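Local structure of putative phosphatase (DUF442) (Shewanella putrefaciens CN-32, 3GXH) at residues Q16-Q21 and L116-Q121; E86-A91 and S111-L116. The protein is a putative phosphatase of the DSP-PTPase family, probably removing phosphate from phosphorylated substrates as tyrosine and dual-specificity phosphatases do. One frame throughout, in Å; residues are numbered along the deposited sequence.

Contact 1. Residues Q16-Q21 and L116-Q121; sequences QQQAPQ and LYQLKQ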
ATOM      1  N   GLN A  16       8.073  -2.707  -3.125  1.00 12.12           N
ATOM      2  CA  GLN A  16       9.025  -2.407  -2.073  1.00 14.09           C
ATOM      3  C   GLN A  16       8.562  -3.013  -0.790  1.00 14.67           C
ATOM      4  O   GLN A  16       7.474  -2.664  -0.276  1.00 14.88           O
ATOM      5  CB  GLN A  16       9.163  -0.892  -1.868  1.00 13.27           C
ATOM      6  CG  GLN A  16      10.272  -0.502  -0.870  1.00 17.15           C
ATOM      7  CD  GLN A  16      10.538   0.994  -0.805  1.00 22.81           C
ATOM      8  OE1 GLN A  16      10.404   1.710  -1.793  1.00 24.93           O
ATOM      9  NE2 GLN A  16      10.907   1.467   0.363  1.00 20.59           N
ATOM     10  N   GLN A  17       9.407  -3.854  -0.208  1.00 14.34           N
ATOM     11  CA  GLN A  17       9.120  -4.415   1.102  0.50 15.93           C
ATOM     12  C   GLN A  17       9.358  -3.361   2.155  1.00 17.13           C
ATOM     13  O   GLN A  17      10.430  -2.795   2.245  1.00 21.21           O
ATOM     14  CB  GLN A  17      10.004  -5.595   1.378  0.50 17.08           C
ATOM     15  CG  GLN A  17       9.799  -6.125   2.734  0.50 20.46           C
ATOM     16  CD  GLN A  17       9.578  -7.576   2.663  0.50 23.50           C
ATOM     17  OE1 GLN A  17       8.422  -8.042   2.798  0.50 26.76           O
ATOM     18  NE2 GLN A  17      10.640  -8.321   2.340  0.50 20.51           N
ATOM     19  N   GLN A  18       8.352  -3.065   2.931  1.00 12.93           N
ATOM     20  CA  GLN A  18       8.365  -2.033   3.913  1.00 14.57           C
ATOM     21  C   GLN A  18       8.716  -2.581   5.296  1.00 19.30           C
ATOM     22  O   GLN A  18       9.363  -1.873   6.091  1.00 18.97           O
ATOM     23  CB  GLN A  18       7.064  -1.263   3.927  1.00 16.00           C
ATOM     24  CG  GLN A  18       6.734  -0.535   2.590  1.00 15.71           C
ATOM     25  CD  GLN A  18       7.672   0.639   2.305  1.00 14.53           C
ATOM     26  OE1 GLN A  18       8.635   0.914   3.058  1.00 16.55           O
ATOM     27  NE2 GLN A  18       7.412   1.325   1.182  1.00 13.91           N
ATOM     28  N   ALA A  19       8.368  -3.849   5.521  1.00 17.05           N
ATOM     29  CA  ALA A  19       8.610  -4.577   6.766  1.00 20.37           C
ATOM     30  C   ALA A  19       8.434  -6.064   6.499  1.00 19.30           C
ATOM     31  O   ALA A  19       7.923  -6.457   5.470  1.00 17.81           O
ATOM     32  CB  ALA A  19       7.652  -4.135   7.786  1.00 14.87           C
ATOM     33  N   PRO A  20       8.914  -6.932   7.408  1.00 21.23           N
ATOM     34  CA  PRO A  20       8.764  -8.352   7.091  1.00 19.60           C
ATOM     35  C   PRO A  20       7.316  -8.822   6.750  1.00 17.50           C
ATOM     36  O   PRO A  20       7.202  -9.719   5.878  1.00 22.83           O
ATOM     37  CB  PRO A  20       9.348  -9.041   8.341  1.00 21.92           C
ATOM     38  CG  PRO A  20      10.477  -8.060   8.731  1.00 21.71           C
ATOM     39  CD  PRO A  20       9.829  -6.704   8.542  1.00 21.60           C
ATOM     40  N   GLN A  21       6.285  -8.204   7.324  1.00 18.41           N
ATOM     41  CA  GLN A  21       4.852  -8.506   6.953  1.00 16.16           C
ATOM     42  C   GLN A  21       4.083  -7.435   6.124  1.00 14.32           C
ATOM     43  O   GLN A  21       2.854  -7.478   6.055  1.00 14.18           O
ATOM     44  CB  GLN A  21       3.999  -8.823   8.191  1.00 18.48           C
ATOM     45  CG  GLN A  21       4.529  -9.956   9.117  1.00 21.10           C
ATOM     46  CD  GLN A  21       3.571 -10.264  10.337  1.00 18.10           C
ATOM     47  OE1 GLN A  21       3.322  -9.410  11.204  1.00 29.10           O
ATOM     48  NE2 GLN A  21       2.977 -11.422  10.310  1.00 23.38           N
ATOM     49  N   LEU A 116       3.039   6.340   6.983  1.00 10.99           N
ATOM     50  CA  LEU A 116       2.257   6.830   8.082  1.00 10.92           C
ATOM     51  C   LEU A 116       1.922   5.721   9.069  1.00 12.45           C
ATOM     52  O   LEU A 116       1.871   5.967  10.298  1.00 12.17           O
ATOM     53  CB  LEU A 116       0.981   7.501   7.577  1.00 11.70           C
ATOM     54  CG  LEU A 116       1.261   8.856   6.915  1.00 11.86           C
ATOM     55  CD1 LEU A 116      -0.031   9.384   6.292  1.00 12.64           C
ATOM     56  CD2 LEU A 116       1.861   9.913   7.875  1.00 12.75           C
ATOM     57  N   TYR A 117       1.700   4.512   8.578  1.00 12.56           N
ATOM     58  CA  TYR A 117       1.399   3.388   9.426  1.00 12.61           C
ATOM     59  C   TYR A 117       2.581   3.050  10.300  1.00 12.87           C
ATOM     60  O   TYR A 117       2.439   2.853  11.519  1.00 12.25           O
ATOM     61  CB  TYR A 117       0.983   2.173   8.583  1.00 14.13           C
ATOM     62  CG  TYR A 117       0.926   0.892   9.357  1.00 15.99           C
ATOM     63  CD1 TYR A 117      -0.159   0.622  10.175  1.00 15.07           C
ATOM     64  CD2 TYR A 117       1.987  -0.044   9.306  1.00 17.30           C
ATOM     65  CE1 TYR A 117      -0.215  -0.572  10.907  1.00 16.19           C
ATOM     66  CE2 TYR A 117       1.934  -1.228  10.056  1.00 17.77           C
ATOM     67  CZ  TYR A 117       0.828  -1.465  10.819  1.00 18.36           C
ATOM     68  OH  TYR A 117       0.810  -2.635  11.569  1.00 24.18           O
ATOM     69  N   GLN A 118       3.744   2.939   9.702  1.00 11.85           N
ATOM     70  CA  GLN A 118       4.929   2.610  10.486  1.00 13.67           C
ATOM     71  C   GLN A 118       5.212   3.698  11.517  1.00 13.06           C
ATOM     72  O   GLN A 118       5.608   3.412  12.660  1.00 13.10           O
ATOM     73  CB  GLN A 118       6.120   2.356   9.599  1.00 14.26           C
ATOM     74  CG  GLN A 118       5.903   1.128   8.708  1.00 19.14           C
ATOM     75  CD  GLN A 118       7.082   0.761   7.832  1.00 20.64           C
ATOM     76  OE1 GLN A 118       7.851   1.621   7.364  1.00 24.24           O
ATOM     77  NE2 GLN A 118       7.217  -0.558   7.576  1.00 23.03           N
ATOM     78  N   LEU A 119       5.021   4.947  11.101  1.00 12.88           N
ATOM     79  CA  LEU A 119       5.236   6.081  12.003  1.00 14.04           C
ATOM     80  C   LEU A 119       4.300   5.987  13.201  1.00 14.24           C
ATOM     81  O   LEU A 119       4.738   6.087  14.363  1.00 17.14           O
ATOM     82  CB  LEU A 119       5.065   7.382  11.211  1.00 15.05           C
ATOM     83  CG  LEU A 119       5.356   8.649  11.985  1.00 18.19           C
ATOM     84  CD1 LEU A 119       6.843   8.680  12.376  1.00 22.48           C
ATOM     85  CD2 LEU A 119       4.988   9.851  11.117  1.00 19.10           C
ATOM     86  N   LYS A 120       3.020   5.708  12.975  1.00 15.03           N
ATOM     87  CA  LYS A 120       2.072   5.677  14.103  1.00 17.74           C
ATOM     88  C   LYS A 120       2.232   4.443  14.990  1.00 18.14           C
ATOM     89  O   LYS A 120       1.898   4.477  16.196  1.00 17.18           O
ATOM     90  CB  LYS A 120       0.649   5.821  13.594  1.00 20.40           C
ATOM     91  CG  LYS A 120       0.090   4.562  13.076  1.00 24.06           C
ATOM     92  CD  LYS A 120      -0.686   3.723  14.097  1.00 31.94           C
ATOM     93  CE  LYS A 120      -1.464   2.657  13.345  1.00 32.40           C
ATOM     94  NZ  LYS A 120      -2.020   1.620  14.246  1.00 32.62           N
ATOM     95  N   GLN A 121       2.750   3.350  14.435  1.00 15.20           N
ATOM     96  CA  GLN A 121       3.063   2.141  15.182  1.00 14.73           C
ATOM     97  C   GLN A 121       4.295   2.333  16.081  1.00 18.03           C
ATOM     98  O   GLN A 121       4.672   1.420  16.803  1.00 18.95           O
ATOM     99  CB  GLN A 121       3.307   0.979  14.222  1.00 18.80           C
ATOM    100  CG  GLN A 121       2.066   0.505  13.558  1.00 21.09           C
ATOM    101  CD  GLN A 121       1.172  -0.166  14.548  1.00 26.80           C
ATOM    102  OE1 GLN A 121       0.235   0.438  15.063  1.00 26.98           O
ATOM    103  NE2 GLN A 121       1.495  -1.409  14.871  1.00 29.31           N
TER
HETATM  104  O   HOH W   1       9.792   1.206   5.633  1.00 27.87           O

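Contact 2. Residues E86-A91 and S111-L116; sequences EAFFAA and SAFAYL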
ATOM      1  N   GLU A  86      -6.969   6.697   8.168  1.00 13.48           N
ATOM      2  CA  GLU A  86      -7.563   6.011   9.321  0.50 14.25           C
ATOM      3  C   GLU A  86      -8.238   4.693   8.948  1.00 13.25           C
ATOM      4  O   GLU A  86      -8.114   3.711   9.649  1.00 13.31           O
ATOM      5  CB  GLU A  86      -8.570   6.915  10.024  0.50 16.66           C
ATOM      6  CG  GLU A  86      -7.928   8.093  10.729  0.50 21.35           C
ATOM      7  CD  GLU A  86      -7.119   7.691  11.947  0.50 24.23           C
ATOM      8  OE1 GLU A  86      -7.420   6.633  12.550  0.50 30.40           O
ATOM      9  OE2 GLU A  86      -6.180   8.449  12.299  0.50 25.21           O
ATOM     10  N   ALA A  87      -8.921   4.681   7.806  1.00 13.43           N
ATOM     11  CA  ALA A  87      -9.527   3.473   7.336  1.00 11.76           C
ATOM     12  C   ALA A  87      -8.459   2.400   7.042  1.00 12.53           C
ATOM     13  O   ALA A  87      -8.608   1.212   7.338  1.00 12.78           O
ATOM     14  CB  ALA A  87     -10.437   3.776   6.059  1.00 13.94           C
ATOM     15  N   PHE A  88      -7.357   2.825   6.439  1.00 11.87           N
ATOM     16  CA  PHE A  88      -6.226   1.910   6.256  1.00 12.57           C
ATOM     17  C   PHE A  88      -5.676   1.395   7.574  1.00 11.15           C
ATOM     18  O   PHE A  88      -5.403   0.221   7.732  1.00 11.36           O
ATOM     19  CB  PHE A  88      -5.131   2.624   5.428  1.00 11.76           C
ATOM     20  CG  PHE A  88      -3.859   1.866   5.308  1.00 11.89           C
ATOM     21  CD1 PHE A  88      -3.819   0.652   4.641  1.00 13.52           C
ATOM     22  CD2 PHE A  88      -2.660   2.397   5.797  1.00 11.01           C
ATOM     23  CE1 PHE A  88      -2.620  -0.082   4.559  1.00 13.89           C
ATOM     24  CE2 PHE A  88      -1.454   1.674   5.704  1.00 12.02           C
ATOM     25  CZ  PHE A  88      -1.440   0.445   5.086  1.00 14.50           C
ATOM     26  N   PHE A  89      -5.469   2.295   8.518  1.00 12.72           N
ATOM     27  CA  PHE A  89      -4.977   1.870   9.811  1.00 12.87           C
ATOM     28  C   PHE A  89      -5.902   0.861  10.494  1.00 12.41           C
ATOM     29  O   PHE A  89      -5.451  -0.172  11.026  1.00 13.11           O
ATOM     30  CB  PHE A  89      -4.823   3.052  10.778  1.00 12.20           C
ATOM     31  CG  PHE A  89      -3.739   4.063  10.458  1.00 11.23           C
ATOM     32  CD1 PHE A  89      -2.757   3.884   9.499  1.00 13.85           C
ATOM     33  CD2 PHE A  89      -3.726   5.241  11.197  1.00 15.44           C
ATOM     34  CE1 PHE A  89      -1.782   4.828   9.314  1.00 15.18           C
ATOM     35  CE2 PHE A  89      -2.750   6.201  11.005  1.00 16.35           C
ATOM     36  CZ  PHE A  89      -1.776   5.991  10.028  1.00 16.05           C
ATOM     37  N   ALA A  90      -7.220   1.078  10.361  1.00 13.64           N
ATOM     38  CA  ALA A  90      -8.194   0.147  10.920  1.00 11.07           C
ATOM     39  C   ALA A  90      -8.154  -1.182  10.217  1.00 13.50           C
ATOM     40  O   ALA A  90      -8.301  -2.227  10.841  1.00 13.70           O
ATOM     41  CB  ALA A  90      -9.622   0.752  10.895  1.00 13.96           C
ATOM     42  N   ALA A  91      -7.965  -1.169   8.894  1.00 12.49           N
ATOM     43  CA  ALA A  91      -7.868  -2.423   8.167  1.00 13.48           C
ATOM     44  C   ALA A  91      -6.621  -3.208   8.586  1.00 13.99           C
ATOM     45  O   ALA A  91      -6.651  -4.426   8.748  1.00 14.09           O
ATOM     46  CB  ALA A  91      -7.853  -2.172   6.652  1.00 13.22           C
ATOM     47  N   SER A 111       3.025   3.781  -0.660  1.00 10.77           N
ATOM     48  CA  SER A 111       4.252   4.009   0.131  1.00 10.16           C
ATOM     49  C   SER A 111       4.041   5.142   1.162  1.00 10.62           C
ATOM     50  O   SER A 111       4.582   5.050   2.272  1.00 10.72           O
ATOM     51  CB  SER A 111       5.461   4.278  -0.755  1.00 11.21           C
ATOM     52  OG  SER A 111       5.355   5.507  -1.477  1.00 11.17           O
ATOM     53  N   ALA A 112       3.234   6.141   0.814  1.00 11.40           N
ATOM     54  CA  ALA A 112       2.899   7.233   1.752  1.00 11.24           C
ATOM     55  C   ALA A 112       2.094   6.676   2.932  1.00 10.81           C
ATOM     56  O   ALA A 112       2.349   6.988   4.078  1.00 13.05           O
ATOM     57  CB  ALA A 112       2.167   8.376   1.035  1.00 10.84           C
ATOM     58  N   PHE A 113       1.108   5.842   2.626  1.00 10.17           N
ATOM     59  CA  PHE A 113       0.268   5.251   3.670  1.00 10.52           C
ATOM     60  C   PHE A 113       1.084   4.276   4.521  1.00 11.42           C
ATOM     61  O   PHE A 113       0.921   4.217   5.740  1.00 11.68           O
ATOM     62  CB  PHE A 113      -0.976   4.544   3.084  1.00 11.54           C
ATOM     63  CG  PHE A 113      -2.153   5.457   2.814  1.00 12.42           C
ATOM     64  CD1 PHE A 113      -1.993   6.735   2.287  1.00 13.01           C
ATOM     65  CD2 PHE A 113      -3.439   4.995   3.014  1.00 11.94           C
ATOM     66  CE1 PHE A 113      -3.087   7.547   2.011  1.00 12.43           C
ATOM     67  CE2 PHE A 113      -4.496   5.826   2.748  1.00 12.53           C
ATOM     68  CZ  PHE A 113      -4.338   7.065   2.247  1.00 12.78           C
ATOM     69  N   ALA A 114       1.994   3.523   3.894  1.00 11.75           N
ATOM     70  CA  ALA A 114       2.863   2.642   4.665  1.00 12.61           C
ATOM     71  C   ALA A 114       3.757   3.449   5.613  1.00 11.04           C
ATOM     72  O   ALA A 114       3.950   3.065   6.782  1.00 11.74           O
ATOM     73  CB  ALA A 114       3.735   1.763   3.750  1.00 11.51           C
ATOM     74  N   TYR A 115       4.302   4.555   5.160  1.00 11.40           N
ATOM     75  CA  TYR A 115       5.101   5.425   6.019  1.00 11.56           C
ATOM     76  C   TYR A 115       4.283   5.880   7.223  1.00 11.09           C
ATOM     77  O   TYR A 115       4.747   5.797   8.365  1.00 11.86           O
ATOM     78  CB  TYR A 115       5.577   6.629   5.219  1.00 12.33           C
ATOM     79  CG  TYR A 115       6.160   7.700   6.088  1.00 14.13           C
ATOM     80  CD1 TYR A 115       7.385   7.501   6.702  1.00 15.51           C
ATOM     81  CD2 TYR A 115       5.454   8.877   6.365  1.00 15.48           C
ATOM     82  CE1 TYR A 115       7.925   8.461   7.543  1.00 16.29           C
ATOM     83  CE2 TYR A 115       5.989   9.856   7.200  1.00 18.87           C
ATOM     84  CZ  TYR A 115       7.208   9.639   7.782  1.00 14.96           C
ATOM     85  OH  TYR A 115       7.743  10.633   8.624  1.00 18.13           O
ATOM     86  N   LEU A 116       3.039   6.340   6.983  1.00 10.99           N
ATOM     87  CA  LEU A 116       2.257   6.830   8.082  1.00 10.92           C
ATOM     88  C   LEU A 116       1.922   5.721   9.069  1.00 12.45           C
ATOM     89  O   LEU A 116       1.871   5.967  10.298  1.00 12.17           O
ATOM     90  CB  LEU A 116       0.981   7.501   7.577  1.00 11.70           C
ATOM     91  CG  LEU A 116       1.261   8.856   6.915  1.00 11.86           C
ATOM     92  CD1 LEU A 116      -0.031   9.384   6.292  1.00 12.64           C
ATOM     93  CD2 LEU A 116       1.861   9.913   7.875  1.00 12.75           C
TER

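Contact 1. Residues Q16-Q21 and L116-Q121
Gln-118, near the C-terminal end of helix 108-120, reaches with its side-chain amide to the backbone of Gln-18 in the edge strand 16-19, and a single direct hydrogen bond joins the two segments. NE2 of Gln-118 donates to the carbonyl O of Gln-18 over 2.9 Å. The bond is nearly straight at the hydrogen, 167°, and the acceptor lies almost in the plane of the donating amide. At the other end the geometry is unusual: the donor stands above the carbonyl plane, with a C=O...N angle of 101°, so it meets the carbonyl from over its flat side and uses neither lone pair. The chain of Gln-118 makes this reach by staying extended beyond CG (chi2 -177°).

A second polar link runs through water. One water bridges the two side chains, 2.6 Å from OE1 of Gln-118 and 2.8 Å from OE1 of Gln-18, so the oxygens of the two side-chain amides meet at the same molecule. Gln-18, bent at chi2, sends its NE2 elsewhere, to Ser-24 OG and the carbonyl of Thr-130.

The remaining contacts are van der Waals only. The methyl CB of Ala-19 lies 3.6 Å from NE2 of Gln-118, and CB of Gln-18 is 3.7 Å from the same nitrogen, so both carbons pack against the donor.

Gln-18 and Ala-19 both face Leu-22 on the neighbouring strand, which makes a classic beta bulge at the point where the helix side chain arrives. With only 103 Å² buried, the contact is a polar bridge from helix to sheet edge: the buried Gln-118 uses both ends of its amide, one N-H on a backbone carbonyl and OE1 on a water. The carbonyl, which can only accept, favours the amide orientation that presents NE2 to it.

Contact 2. Residues E86-A91 and S111-L116
Phe-88 lays CB and one side of its ring against Phe-113, where helices 82-94 and 108-120 pack on each other in the alpha/beta fold of the tyrosine phosphatase clan, joined in sequence through strand 100-103. The short helix segments cross at -66° with their axes 10.4 Å apart, and Phe-88 and Phe-113 are the residues of closest backbone approach. Their side chains slide past one another in opposite directions. Each therefore meets the root of the other: CD2 of Phe-88 comes to 3.8 Å from CB of Phe-113, while CB of Phe-88 sits at the edge of the Phe-113 ring, near its plane. The rings themselves are oblique, with planes at 50° and centroids 5.8 Å apart. Phe-88 reaches across because its CG is anti to the backbone N (chi1 173°), which carries CE2 up to the backbone of the other helix, 3.5 Å from the carbonyl O of Phe-113.

Beyond this pair, Val-85 and Trp-144 also pack on Phe-113, and Lys-120 makes a cation-pi contact with Phe-89. One turn further along helix 108-120, the Phe-89 ring comes in obliquely, its CZ 3.7 Å from the carbonyl O of Leu-116 and 4.0 Å from Leu-116 CB.

Helix 108-120 is the element common to both contacts; Leu-116 lies in both segments of it but touches only across contact 2. Their centres lie about 9 Å apart, and along the chain contact 2 is nested inside the loop that contact 1 closes. The first ties the helix to the outermost strand 16-19 of the mixed sheet; the second packs it against helix 82-94. They also touch directly: Tyr-117 CA lies 3.5 Å from Phe-89 CE1, and Gln-18 CG lies 4.0 Å from Ala-114 CB. One helix thus serves two neighbours by different chemistry, a helix by buried aromatic packing and a sheet edge by one direct hydrogen bond and a water bridge.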